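Local coordinates for protein beta-1,3-glucanosyltransferase (Rhizomucor miehei CAU432, PDB 4WTP) that belongs to glycosyl hydrolase family 17 and folds as a single-domain parallel (beta/alpha)8 barrel of the TIM type, at residues A[57-62]-A[85-90]; A[72-77]-A[107-112]; A[98-103]-A[128-133]; A[187-192]-A[222-227]; A[197-202]-A[244-249]. All blocks are in the same frame, centred on the assembly; numbering follows the deposited sequence.

How the contacts relate
Followed from the N terminus, the chain first closes contact 1, which pairs the outer helices 52-62 and 79-90 of a (beta/alpha)8 barrel. Contact 2 crosses it, opening at 72-77 between the halves of contact 1 and closing on helix 104-119. Contact 3 crosses contact 2 in turn and joins the ends of strands 93-98 and 125-132; contacts 2 and 3 touch each other. Contacts 4 and 5 follow in series and cross each other, tying the ends of strands 182-186 and 219-223 to helices 196-212 and 240-256 through Thr224 and Tyr246. Contacts 1 and 4 lie on opposite sides of the chain's centre.

Contact 1: residues A[57-62]-A[85-90]; sequences NDFNVL and AATQAL
Phe59 meets Ala86 and Thr87 where two successive outer helices of the (beta/alpha)8 barrel, 52-62 and 79-90, lie side by side. Their short segments approach to 10.0 Å between axes and are inclined at 48°, both running in broadly the same direction. The tight part is the inner side, where Phe59, Ala86 and Thr87 are all buried. Val69 of strand 68-71 touches both Phe59 and Thr87, and Tyr42 meets Phe59 edge-to-face. On the solvent side Asn60 is exposed and Leu90 partly so; the Leu90 methyls lie near the Asn60 amide, and no polar bond joins the segments there. Thr87 turns its methyl to the phenyl ring while OG1 is hydrogen-bonded within its own helix, to Ala83 O. With CG anti to its own carbonyl carbon (chi1 -64°), the Phe59 ring presents its CD2-CE2 side to the neighbouring helix, and both methyls approach it obliquely: Phe59 CD2 is 3.7 Å from Ala86 CB, and Phe59 CE2 is 3.7 Å from Thr87 CG2.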
# COMPACT_ATOMS: atom_id res chain seq x y z
N ASN A 57 14.21 -10.28 -8.85
CA ASN A 57 15.05 -10.54 -7.69
C ASN A 57 14.37 -10.15 -6.39
O ASN A 57 14.27 -10.96 -5.46
CB ASN A 57 16.38 -9.77 -7.82
CG ASN A 57 17.22 -10.22 -9.00
OD1 ASN A 57 17.14 -11.38 -9.42
ND2 ASN A 57 18.03 -9.31 -9.52
N ASP A 58 13.90 -8.91 -6.34
CA ASP A 58 13.18 -8.40 -5.18
C ASP A 58 11.93 -9.22 -4.87
O ASP A 58 11.67 -9.57 -3.73
CB ASP A 58 12.78 -6.97 -5.42
CG ASP A 58 13.94 -6.01 -5.36
OD1 ASP A 58 15.05 -6.45 -4.95
OD2 ASP A 58 13.73 -4.83 -5.66
N PHE A 59 11.16 -9.55 -5.89
CA PHE A 59 9.93 -10.29 -5.68
C PHE A 59 10.16 -11.72 -5.24
O PHE A 59 9.39 -12.24 -4.44
CB PHE A 59 9.03 -10.21 -6.90
CG PHE A 59 8.54 -8.85 -7.21
CD1 PHE A 59 8.80 -7.78 -6.34
CD2 PHE A 59 7.84 -8.61 -8.39
CE1 PHE A 59 8.36 -6.50 -6.64
CE2 PHE A 59 7.39 -7.33 -8.69
CZ PHE A 59 7.64 -6.27 -7.83
N ASN A 60 11.22 -12.35 -5.75
CA ASN A 60 11.58 -13.67 -5.26
C ASN A 60 11.97 -13.66 -3.81
O ASN A 60 11.71 -14.62 -3.08
CB ASN A 60 12.68 -14.32 -6.14
CG ASN A 60 12.12 -15.10 -7.31
OD1 ASN A 60 11.00 -15.61 -7.24
ND2 ASN A 60 12.86 -15.15 -8.41
N VAL A 61 12.61 -12.57 -3.37
CA VAL A 61 12.93 -12.42 -1.94
C VAL A 61 11.65 -12.40 -1.09
O VAL A 61 11.62 -12.91 0.02
CB VAL A 61 13.85 -11.21 -1.66
CG1 VAL A 61 13.85 -10.83 -0.19
CG2 VAL A 61 15.27 -11.49 -2.19
N LEU A 62 10.60 -11.80 -1.66
CA LEU A 62 9.30 -11.68 -0.98
C LEU A 62 8.40 -12.91 -1.12
O LEU A 62 7.54 -13.18 -0.27
CB LEU A 62 8.52 -10.46 -1.49
CG LEU A 62 9.21 -9.12 -1.29
CD1 LEU A 62 8.36 -8.01 -1.90
CD2 LEU A 62 9.48 -8.80 0.18
N ALA A 85 5.09 -7.40 -15.46
CA ALA A 85 5.90 -8.48 -16.06
C ALA A 85 6.61 -9.35 -15.01
O ALA A 85 6.59 -10.58 -15.10
CB ALA A 85 6.88 -7.90 -17.06
N ALA A 86 7.15 -8.71 -13.97
CA ALA A 86 7.85 -9.45 -12.91
C ALA A 86 6.89 -10.34 -12.12
O ALA A 86 7.16 -11.52 -11.93
CB ALA A 86 8.57 -8.47 -12.01
N THR A 87 5.75 -9.76 -11.69
CA THR A 87 4.76 -10.54 -10.96
C THR A 87 4.23 -11.70 -11.83
O THR A 87 4.08 -12.83 -11.36
CB THR A 87 3.59 -9.69 -10.40
OG1 THR A 87 3.02 -8.87 -11.44
CG2 THR A 87 4.07 -8.81 -9.23
N GLN A 88 3.91 -11.39 -13.09
CA GLN A 88 3.32 -12.43 -13.97
C GLN A 88 4.30 -13.59 -14.21
O GLN A 88 3.91 -14.75 -14.13
CB GLN A 88 2.81 -11.85 -15.29
CG GLN A 88 1.51 -11.04 -15.13
CD GLN A 88 1.25 -10.03 -16.24
OE1 GLN A 88 1.79 -10.15 -17.34
NE2 GLN A 88 0.43 -9.02 -15.95
N ALA A 89 5.56 -13.24 -14.38
CA ALA A 89 6.63 -14.24 -14.50
C ALA A 89 6.73 -15.15 -13.26
O ALA A 89 7.06 -16.34 -13.38
CB ALA A 89 7.97 -13.56 -14.77
N LEU A 90 6.45 -14.59 -12.09
CA LEU A 90 6.59 -15.33 -10.83
C LEU A 90 5.28 -15.88 -10.33
O LEU A 90 5.24 -16.54 -9.28
CB LEU A 90 7.24 -14.44 -9.76
CG LEU A 90 8.65 -13.96 -10.09
CD1 LEU A 90 9.19 -13.11 -8.95
CD2 LEU A 90 9.55 -15.15 -10.37

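Contact 2: residues A[72-77]-A[107-112]; sequences FALSVC and DNEMNA
The buried carboxylate of Glu109 reaches from helix 104-119 to the backbone of Leu74 and Ser75 and accounts for all the hydrogen bonds between the two segments. A bend at chi2 (-76°) turns the chain so that its end lies across the loop. OE1 accepts from Leu74 N at 3.0 Å through its syn lone pair, in an almost straight bond (174° at the hydrogen). OE2 likewise uses its syn lone pair for Ser75 N at 3.1 Å, so consecutive amides are gripped by the two oxygens of one group. Ser75 OG adds a second donor to OE2 at 2.7 Å, arriving on the anti side and 31° out of the carboxylate plane. Trp99 N also donates to OE1, which brings the carboxylate to four donors; this set would be expected to stabilise a negative charge there and to fix the rotation of the group. Apolar contact completes the join, with Leu74 CB 3.9 Å from Ala112 CB. At the end of segment 72-77, Cys77 is disulfide-bonded to Cys49. This is a beta-alpha loop of a TIM barrel, the one following strand 68-71, tied by a side chain of helix 104-119.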
# COMPACT_ATOMS: atom_id res chain seq x y z
N PHE A 72 3.07 2.22 -6.19
CA PHE A 72 2.45 3.49 -5.85
C PHE A 72 2.10 4.44 -7.00
O PHE A 72 1.25 5.32 -6.84
CB PHE A 72 3.28 4.25 -4.79
CG PHE A 72 3.20 3.64 -3.41
CD1 PHE A 72 2.16 3.98 -2.57
CD2 PHE A 72 4.12 2.68 -3.01
CE1 PHE A 72 2.07 3.40 -1.30
CE2 PHE A 72 4.03 2.10 -1.75
CZ PHE A 72 3.01 2.46 -0.90
N ALA A 73 2.73 4.23 -8.16
CA ALA A 73 2.54 5.14 -9.29
C ALA A 73 2.53 4.32 -10.58
O ALA A 73 3.11 3.25 -10.64
CB ALA A 73 3.63 6.21 -9.35
N LEU A 74 1.85 4.84 -11.61
CA LEU A 74 1.85 4.16 -12.91
C LEU A 74 3.03 4.61 -13.75
O LEU A 74 3.78 3.75 -14.20
CB LEU A 74 0.55 4.42 -13.67
CG LEU A 74 -0.74 3.95 -13.01
CD1 LEU A 74 -1.92 4.35 -13.88
CD2 LEU A 74 -0.76 2.45 -12.73
N SER A 75 3.17 5.93 -13.94
CA SER A 75 4.16 6.45 -14.90
C SER A 75 5.59 6.51 -14.35
O SER A 75 6.54 6.27 -15.07
CB SER A 75 3.70 7.80 -15.43
OG SER A 75 3.40 8.73 -14.40
N VAL A 76 5.73 6.86 -13.08
CA VAL A 76 7.05 6.98 -12.46
C VAL A 76 7.89 5.70 -12.62
O VAL A 76 7.50 4.63 -12.17
CB VAL A 76 6.91 7.30 -10.96
CG1 VAL A 76 8.28 7.29 -10.31
CG2 VAL A 76 6.24 8.65 -10.73
N CYS A 77 9.04 5.83 -13.28
CA CYS A 77 9.96 4.70 -13.53
C CYS A 77 9.41 3.59 -14.44
O CYS A 77 9.97 2.48 -14.49
CB CYS A 77 10.49 4.06 -12.22
SG CYS A 77 11.95 4.68 -11.31
N ASP A 107 -4.52 13.97 -15.53
CA ASP A 107 -4.55 13.55 -16.92
C ASP A 107 -3.38 12.65 -17.25
O ASP A 107 -3.53 11.70 -18.02
CB ASP A 107 -4.51 14.75 -17.87
CG ASP A 107 -5.87 15.43 -18.02
OD1 ASP A 107 -6.90 14.79 -17.74
OD2 ASP A 107 -5.89 16.60 -18.45
N ASN A 108 -2.22 12.91 -16.66
CA ASN A 108 -1.04 12.15 -16.99
C ASN A 108 -1.10 10.70 -16.49
O ASN A 108 -0.71 9.77 -17.19
CB ASN A 108 0.22 12.85 -16.51
CG ASN A 108 1.47 12.23 -17.10
OD1 ASN A 108 1.76 12.39 -18.29
ND2 ASN A 108 2.20 11.49 -16.28
N GLU A 109 -1.58 10.51 -15.27
CA GLU A 109 -1.75 9.13 -14.74
C GLU A 109 -2.89 8.43 -15.48
O GLU A 109 -2.79 7.22 -15.71
CB GLU A 109 -1.97 9.10 -13.22
CG GLU A 109 -0.72 9.39 -12.40
CD GLU A 109 0.25 8.21 -12.37
OE1 GLU A 109 0.22 7.37 -11.43
OE2 GLU A 109 1.05 8.09 -13.31
N MET A 110 -3.94 9.17 -15.84
CA MET A 110 -5.01 8.57 -16.64
C MET A 110 -4.52 8.05 -18.00
O MET A 110 -4.89 6.95 -18.45
CB MET A 110 -6.13 9.57 -16.82
CG MET A 110 -7.30 9.08 -17.65
SD MET A 110 -8.73 10.19 -17.71
CE MET A 110 -8.41 11.16 -19.18
N ASN A 111 -3.70 8.86 -18.66
CA ASN A 111 -3.07 8.43 -19.91
C ASN A 111 -2.13 7.24 -19.71
O ASN A 111 -2.07 6.32 -20.55
CB ASN A 111 -2.31 9.59 -20.56
CG ASN A 111 -3.23 10.71 -21.01
OD1 ASN A 111 -4.36 10.46 -21.44
ND2 ASN A 111 -2.74 11.95 -20.93
N ALA A 112 -1.38 7.24 -18.61
CA ALA A 112 -0.50 6.11 -18.30
C ALA A 112 -1.33 4.84 -18.13
O ALA A 112 -0.90 3.76 -18.58
CB ALA A 112 0.28 6.37 -17.02

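Contact 3: residues A[98-103]-A[128-133]; sequences MWIDRP and LIVGSE. With EDO (1,2-ethanediol), chain C.
Adjacent parallel strands of the barrel sheet, 93-98 and 125-132, bring Met98 into register with Val130. Met98 N donates to Ile129 O at 2.8 Å, nearly straight at 177°. The return bond, from Gly131 N to Met98 O at 3.1 Å, is weak, bent to 127° at the hydrogen; Val130 is the centre of an inverse gamma turn, which probably contributes. On the face carrying Met98 and Val130, Met98 CG packs 3.8 Å from Leu128 CD1, and SD lies beside the Val130 methyls. The two strands form a beta-alpha-beta crossover through helix 104-119, and helix 142-156 covers this face with Tyr148. Ile100 CG1, set between its own backbone N and carbonyl carbon (chi1 51°), comes within 3.6 Å of Gly131 CA, an approach permitted by the absence of a side chain. A water links the two backbones, donating to Ile100 O at 2.8 Å and accepting from Ser132 N at 2.9 Å, and lies over one face of the Trp99 ring. Trp99 CZ3 touches Ser132 CB at 3.8 Å.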
# COMPACT_ATOMS: atom_id res chain seq x y z
N MET A 98 -2.22 4.54 -8.57
CA MET A 98 -2.05 5.77 -9.35
C MET A 98 -1.61 6.85 -8.39
O MET A 98 -2.17 6.99 -7.29
CB MET A 98 -3.39 6.19 -9.98
CG MET A 98 -4.03 5.14 -10.88
SD MET A 98 -5.63 5.62 -11.62
CE MET A 98 -5.07 6.78 -12.90
N TRP A 99 -0.60 7.61 -8.78
CA TRP A 99 -0.09 8.68 -7.93
C TRP A 99 -0.56 10.03 -8.40
O TRP A 99 0.00 10.59 -9.35
CB TRP A 99 1.44 8.65 -7.80
CG TRP A 99 1.82 9.59 -6.70
CD1 TRP A 99 2.24 10.90 -6.82
CD2 TRP A 99 1.67 9.35 -5.29
NE1 TRP A 99 2.42 11.46 -5.59
CE2 TRP A 99 2.08 10.58 -4.62
CE3 TRP A 99 1.26 8.27 -4.54
CZ2 TRP A 99 2.08 10.69 -3.24
CZ3 TRP A 99 1.27 8.38 -3.15
CH2 TRP A 99 1.68 9.56 -2.52
N ILE A 100 -1.61 10.53 -7.77
CA ILE A 100 -2.17 11.82 -8.16
C ILE A 100 -1.95 12.81 -7.02
O ILE A 100 -2.14 12.48 -5.86
CB ILE A 100 -3.64 11.74 -8.63
CG1 ILE A 100 -4.47 10.99 -7.59
CG2 ILE A 100 -3.78 11.03 -10.00
CD1 ILE A 100 -5.95 11.02 -7.86
N ASP A 101 -1.47 14.00 -7.39
CA ASP A 101 -1.32 15.13 -6.45
C ASP A 101 -1.37 16.49 -7.17
O ASP A 101 -2.41 17.16 -7.16
CB ASP A 101 -0.09 14.98 -5.53
CG ASP A 101 1.18 14.64 -6.28
OD1 ASP A 101 1.24 14.82 -7.52
OD2 ASP A 101 2.13 14.21 -5.60
N ARG A 102 -0.31 16.87 -7.88
CA ARG A 102 -0.34 18.15 -8.60
C ARG A 102 -1.26 18.01 -9.82
O ARG A 102 -1.43 16.89 -10.35
CB ARG A 102 1.07 18.61 -8.98
CG ARG A 102 1.74 17.84 -10.11
CD ARG A 102 2.97 18.59 -10.59
NE ARG A 102 3.55 18.03 -11.81
CZ ARG A 102 4.32 16.93 -11.86
NH1 ARG A 102 4.59 16.27 -10.74
NH2 ARG A 102 4.80 16.50 -13.01
N PRO A 103 -1.90 19.12 -10.25
CA PRO A 103 -2.85 19.16 -11.37
C PRO A 103 -2.49 18.32 -12.61
O PRO A 103 -3.35 17.62 -13.13
CB PRO A 103 -2.90 20.65 -11.72
CG PRO A 103 -2.73 21.31 -10.38
CD PRO A 103 -1.89 20.39 -9.51
N LEU A 128 -7.15 -1.30 -8.56
CA LEU A 128 -6.51 -0.06 -8.95
C LEU A 128 -6.78 0.96 -7.83
O LEU A 128 -7.96 1.23 -7.51
CB LEU A 128 -7.12 0.40 -10.26
CG LEU A 128 -6.48 1.58 -10.96
CD1 LEU A 128 -4.99 1.44 -11.25
CD2 LEU A 128 -7.22 1.78 -12.26
N ILE A 129 -5.71 1.52 -7.29
CA ILE A 129 -5.83 2.45 -6.17
C ILE A 129 -5.68 3.87 -6.72
O ILE A 129 -4.59 4.28 -7.13
CB ILE A 129 -4.78 2.15 -5.09
CG1 ILE A 129 -4.78 0.66 -4.68
CG2 ILE A 129 -5.02 3.06 -3.88
CD1 ILE A 129 -3.62 0.30 -3.76
N VAL A 130 -6.78 4.60 -6.76
CA VAL A 130 -6.83 5.88 -7.44
C VAL A 130 -6.42 6.96 -6.45
O VAL A 130 -7.25 7.59 -5.80
CB VAL A 130 -8.23 6.15 -8.05
CG1 VAL A 130 -8.21 7.43 -8.89
CG2 VAL A 130 -8.68 4.95 -8.87
N GLY A 131 -5.11 7.14 -6.33
CA GLY A 131 -4.55 8.10 -5.39
C GLY A 131 -4.35 7.55 -4.01
O GLY A 131 -5.03 6.59 -3.58
N SER A 132 -3.43 8.17 -3.29
CA SER A 132 -3.22 7.87 -1.87
C SER A 132 -3.04 9.18 -1.13
O SER A 132 -2.14 9.97 -1.46
CB SER A 132 -1.95 7.03 -1.71
OG SER A 132 -1.66 6.82 -0.32
N GLU A 133 -3.93 9.43 -0.18
CA GLU A 133 -3.92 10.65 0.64
C GLU A 133 -4.17 11.92 -0.16
O GLU A 133 -3.71 13.00 0.23
CB GLU A 133 -2.70 10.73 1.56
CG GLU A 133 -2.86 9.70 2.67
CD GLU A 133 -1.66 9.55 3.55
OE1 GLU A 133 -0.92 10.53 3.74
OE2 GLU A 133 -1.45 8.44 4.11
C1 EDO C . -2.43 20.54 -6.50
O1 EDO C . -2.98 21.80 -6.92
C2 EDO C . -3.54 19.52 -6.45
O2 EDO C . -3.93 19.10 -7.76
O HOH W 1 -1.69 10.00 -4.76

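Contact 4: residues A[187-192]-A[222-227]; sequences AFPYWE and SETGWP
Tyr190 places CG anti to its backbone N (chi1 -179°), which sends its ring across to Trp226 and Pro227; Phe188 has CG anti to its carbonyl carbon instead (chi1 -69°) and lays its ring along Glu223, Thr224 and Gly225. The Tyr190-Trp226 pair is T-shaped: the edge of Tyr190 points at the face of Trp226, with planes at 85° and CD1 3.7 Å from Trp226 CE2. Pro227 covers one face of the tyrosine ring through a CH-pi contact, CG being 3.6 Å from the centroid. Indole NE1 of Trp226 is held by Val237 O. The contact lies at the C-terminal ends of neighbouring parallel strands 182-186 and 219-223 and in the loops that follow, the side of a TIM barrel where its enzymes carry their active sites. A strand-like bond persists at the start, Ala187 N to Glu223 O at 3.0 Å. Then Thr224 OG1 donates to Ala187 O at 2.6 Å and is also hydrogen-bonded to Tyr246 OH. Thr224 CA sits over one face of Phe188, while Glu223 OE1 lies at that ring's edge, 3.4 Å from CE1. Farther along, a water accepts from Tyr190 N at 3.0 Å and donates to Gly225 O at 2.8 Å.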
# COMPACT_ATOMS: atom_id res chain seq x y z
N ALA A 187 -2.91 4.02 7.71
CA ALA A 187 -2.89 4.48 9.10
C ALA A 187 -1.59 4.05 9.74
O ALA A 187 -1.22 2.87 9.66
CB ALA A 187 -4.07 3.89 9.88
N PHE A 188 -0.94 4.97 10.44
CA PHE A 188 0.28 4.68 11.17
C PHE A 188 0.19 5.21 12.58
O PHE A 188 0.52 6.38 12.83
CB PHE A 188 1.47 5.34 10.50
CG PHE A 188 1.83 4.74 9.16
CD1 PHE A 188 1.16 5.18 7.99
CD2 PHE A 188 2.84 3.77 9.04
CE1 PHE A 188 1.48 4.64 6.75
CE2 PHE A 188 3.17 3.24 7.79
CZ PHE A 188 2.49 3.67 6.66
N PRO A 189 -0.20 4.34 13.54
CA PRO A 189 -0.15 4.74 14.94
C PRO A 189 1.20 5.34 15.38
O PRO A 189 1.22 6.21 16.27
CB PRO A 189 -0.49 3.44 15.66
CG PRO A 189 -1.48 2.78 14.72
CD PRO A 189 -0.94 3.08 13.35
N TYR A 190 2.31 4.89 14.80
CA TYR A 190 3.59 5.47 15.09
C TYR A 190 3.60 6.98 14.95
O TYR A 190 4.14 7.72 15.78
CB TYR A 190 4.66 4.87 14.13
CG TYR A 190 6.00 5.44 14.43
CD1 TYR A 190 6.82 4.84 15.41
CD2 TYR A 190 6.49 6.58 13.79
CE1 TYR A 190 8.05 5.39 15.74
CE2 TYR A 190 7.72 7.12 14.12
CZ TYR A 190 8.51 6.52 15.10
OH TYR A 190 9.72 7.06 15.43
N TRP A 191 3.01 7.47 13.86
CA TRP A 191 2.99 8.91 13.62
C TRP A 191 1.95 9.66 14.47
O TRP A 191 1.89 10.90 14.43
CB TRP A 191 2.75 9.17 12.13
CG TRP A 191 3.87 8.73 11.24
CD1 TRP A 191 3.81 7.84 10.18
CD2 TRP A 191 5.24 9.18 11.29
NE1 TRP A 191 5.04 7.71 9.59
CE2 TRP A 191 5.94 8.51 10.21
CE3 TRP A 191 5.92 10.07 12.09
CZ2 TRP A 191 7.28 8.73 9.97
CZ3 TRP A 191 7.28 10.28 11.85
CH2 TRP A 191 7.94 9.62 10.81
N GLU A 192 1.18 8.92 15.24
CA GLU A 192 0.21 9.45 16.19
C GLU A 192 0.79 9.40 17.61
O GLU A 192 0.13 9.80 18.57
CB GLU A 192 -1.11 8.67 16.11
CG GLU A 192 -1.70 8.57 14.70
CD GLU A 192 -2.72 7.43 14.59
OE1 GLU A 192 -3.56 7.31 15.52
OE2 GLU A 192 -2.72 6.63 13.61
N SER A 222 -4.47 -0.30 3.07
CA SER A 222 -3.45 -0.13 2.05
C SER A 222 -2.05 0.11 2.61
O SER A 222 -1.08 -0.16 1.92
CB SER A 222 -3.83 0.98 1.09
OG SER A 222 -4.43 2.02 1.82
N GLU A 223 -1.96 0.63 3.83
CA GLU A 223 -0.64 0.85 4.44
C GLU A 223 -0.74 0.88 5.96
O GLU A 223 -1.60 1.61 6.52
CB GLU A 223 -0.02 2.22 4.07
CG GLU A 223 0.31 2.52 2.64
CD GLU A 223 0.73 3.95 2.46
OE1 GLU A 223 0.71 4.72 3.43
OE2 GLU A 223 1.00 4.35 1.34
N THR A 224 0.18 0.15 6.61
CA THR A 224 0.54 0.41 8.00
C THR A 224 1.88 -0.29 8.22
O THR A 224 2.22 -1.24 7.50
CB THR A 224 -0.50 -0.08 9.00
OG1 THR A 224 -0.19 0.51 10.26
CG2 THR A 224 -0.44 -1.61 9.18
N GLY A 225 2.64 0.19 9.19
CA GLY A 225 3.96 -0.36 9.49
C GLY A 225 4.56 0.40 10.65
O GLY A 225 3.93 1.30 11.21
N TRP A 226 5.81 0.07 11.00
CA TRP A 226 6.45 0.59 12.19
C TRP A 226 7.94 0.57 11.92
O TRP A 226 8.49 -0.46 11.46
CB TRP A 226 6.13 -0.30 13.40
CG TRP A 226 6.54 0.31 14.70
CD1 TRP A 226 7.83 0.38 15.24
CD2 TRP A 226 5.67 1.02 15.64
NE1 TRP A 226 7.78 1.02 16.46
CE2 TRP A 226 6.51 1.42 16.75
CE3 TRP A 226 4.32 1.29 15.69
CZ2 TRP A 226 6.00 2.10 17.84
CZ3 TRP A 226 3.83 2.01 16.78
CH2 TRP A 226 4.65 2.40 17.84
N PRO A 227 8.67 1.65 12.26
CA PRO A 227 10.10 1.72 11.94
C PRO A 227 10.99 1.01 12.96
O PRO A 227 10.72 0.98 14.17
CB PRO A 227 10.38 3.23 11.93
CG PRO A 227 9.45 3.76 12.98
CD PRO A 227 8.18 2.92 12.81
O HOH W 2 2.17 2.44 13.02

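Contact 5: residues A[197-202]-A[244-249]; sequences DNAADT and NKYLHD
Lys245 crosses Asp197 between two helix segments inclined at 32°, and its chain can be followed outward. CB and CG continue extended from the backbone, with CG anti to the backbone N, and carry the chain toward the other helix. CD comes next, 4.0 Å from Asp197 OD1. CE makes the closest approach, 3.2 Å from the same OD1, as the two side chains cross at about a right angle. A bend at the last torsion (chi4 48°) then swings NZ back to its own helix, where it forms a salt bridge with Asp249 OD2 at 2.7 Å, on the syn lone pair. Asp197 OD1, at 4.3 Å from NZ, is beyond salt-bridge range, though the opposite charges probably still attract. NZ also donates to a water at 2.8 Å, and that water bonds to Asp197 O. A second water links Asp249 OD2 to Ala200 N, so the Asp249 carboxylate connects both helices. Deeper in, the packing is apolar: Ala200 CB is 3.5 Å from Asp249 CB, and Ala199 CB is 3.5 Å from Tyr246 CE1. Tyr246 points inward from the helix layer toward Thr224, its ring against Trp226, Leu203 of helix 196-212 and Tyr263 of strand 262-263. Both helices meet the loop after strand 219-223 at Trp226, and helix 240-256 also packs on strand 262-263.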
# COMPACT_ATOMS: atom_id res chain seq x y z
N ASP A 197 2.53 -1.08 22.62
CA ASP A 197 1.59 -2.09 23.12
C ASP A 197 0.16 -1.84 22.67
O ASP A 197 -0.67 -2.76 22.62
CB ASP A 197 1.64 -2.16 24.65
CG ASP A 197 2.90 -2.76 25.17
OD1 ASP A 197 3.69 -3.29 24.38
OD2 ASP A 197 3.08 -2.72 26.40
N ASN A 198 -0.14 -0.57 22.39
CA ASN A 198 -1.46 -0.13 22.00
C ASN A 198 -1.62 0.09 20.48
O ASN A 198 -2.68 0.44 20.03
CB ASN A 198 -1.81 1.21 22.72
CG ASN A 198 -1.55 1.21 24.24
OD1 ASN A 198 -1.31 0.18 24.83
ND2 ASN A 198 -1.58 2.39 24.84
N ALA A 199 -0.56 -0.10 19.70
CA ALA A 199 -0.56 0.37 18.33
C ALA A 199 -1.50 -0.42 17.40
O ALA A 199 -2.30 0.20 16.66
CB ALA A 199 0.86 0.38 17.81
N ALA A 200 -1.44 -1.75 17.45
CA ALA A 200 -2.33 -2.54 16.59
C ALA A 200 -3.78 -2.36 17.00
O ALA A 200 -4.68 -2.38 16.14
CB ALA A 200 -1.94 -3.99 16.64
N ASP A 201 -4.01 -2.16 18.30
CA ASP A 201 -5.39 -1.97 18.73
C ASP A 201 -5.92 -0.63 18.16
O ASP A 201 -7.08 -0.57 17.69
CB ASP A 201 -5.48 -2.03 20.25
CG ASP A 201 -5.16 -3.44 20.80
OD1 ASP A 201 -5.33 -4.46 20.09
OD2 ASP A 201 -4.72 -3.51 21.96
N THR A 202 -5.11 0.44 18.19
CA THR A 202 -5.48 1.75 17.63
C THR A 202 -5.71 1.61 16.13
O THR A 202 -6.63 2.23 15.59
CB THR A 202 -4.36 2.77 17.87
OG1 THR A 202 -4.23 3.00 19.27
CG2 THR A 202 -4.62 4.11 17.18
N ASN A 244 9.01 -5.72 15.09
CA ASN A 244 8.64 -7.14 15.18
C ASN A 244 7.29 -7.33 15.88
O ASN A 244 6.44 -8.05 15.38
CB ASN A 244 9.75 -7.89 15.93
CG ASN A 244 9.64 -9.40 15.75
OD1 ASN A 244 9.48 -9.88 14.64
ND2 ASN A 244 9.75 -10.11 16.85
N LYS A 245 7.11 -6.65 17.01
CA LYS A 245 5.85 -6.73 17.74
C LYS A 245 4.68 -6.20 16.89
O LYS A 245 3.61 -6.82 16.83
CB LYS A 245 5.95 -6.01 19.07
CG LYS A 245 4.62 -5.91 19.78
CD LYS A 245 4.75 -5.44 21.22
CE LYS A 245 3.38 -5.23 21.85
NZ LYS A 245 2.37 -6.31 21.66
N TYR A 246 4.88 -5.04 16.25
CA TYR A 246 3.82 -4.42 15.47
C TYR A 246 3.43 -5.34 14.32
O TYR A 246 2.26 -5.59 14.06
CB TYR A 246 4.26 -3.06 14.92
CG TYR A 246 3.08 -2.28 14.33
CD1 TYR A 246 2.06 -1.84 15.15
CD2 TYR A 246 2.98 -2.04 12.96
CE1 TYR A 246 0.98 -1.11 14.64
CE2 TYR A 246 1.92 -1.31 12.42
CZ TYR A 246 0.91 -0.89 13.27
OH TYR A 246 -0.17 -0.17 12.79
N LEU A 247 4.43 -5.88 13.62
CA LEU A 247 4.20 -6.82 12.53
C LEU A 247 3.36 -8.01 13.02
O LEU A 247 2.34 -8.37 12.41
CB LEU A 247 5.56 -7.30 12.00
CG LEU A 247 5.49 -8.34 10.91
CD1 LEU A 247 4.78 -7.81 9.67
CD2 LEU A 247 6.89 -8.84 10.60
N HIS A 248 3.81 -8.64 14.11
CA HIS A 248 3.07 -9.80 14.63
C HIS A 248 1.65 -9.43 14.99
O HIS A 248 0.72 -10.17 14.66
CB HIS A 248 3.77 -10.36 15.86
CG HIS A 248 5.12 -10.97 15.57
ND1 HIS A 248 5.85 -11.61 16.52
CD2 HIS A 248 5.85 -11.03 14.42
CE1 HIS A 248 7.00 -12.04 15.98
NE2 HIS A 248 6.99 -11.71 14.69
N ASP A 249 1.47 -8.31 15.68
CA ASP A 249 0.15 -7.93 16.19
C ASP A 249 -0.79 -7.57 15.06
O ASP A 249 -1.95 -7.99 15.08
CB ASP A 249 0.22 -6.74 17.15
CG ASP A 249 0.91 -7.07 18.45
OD1 ASP A 249 1.14 -8.26 18.75
OD2 ASP A 249 1.21 -6.10 19.19
O HOH W 3 0.04 -5.38 23.01
O HOH W 4 0.61 -3.39 18.88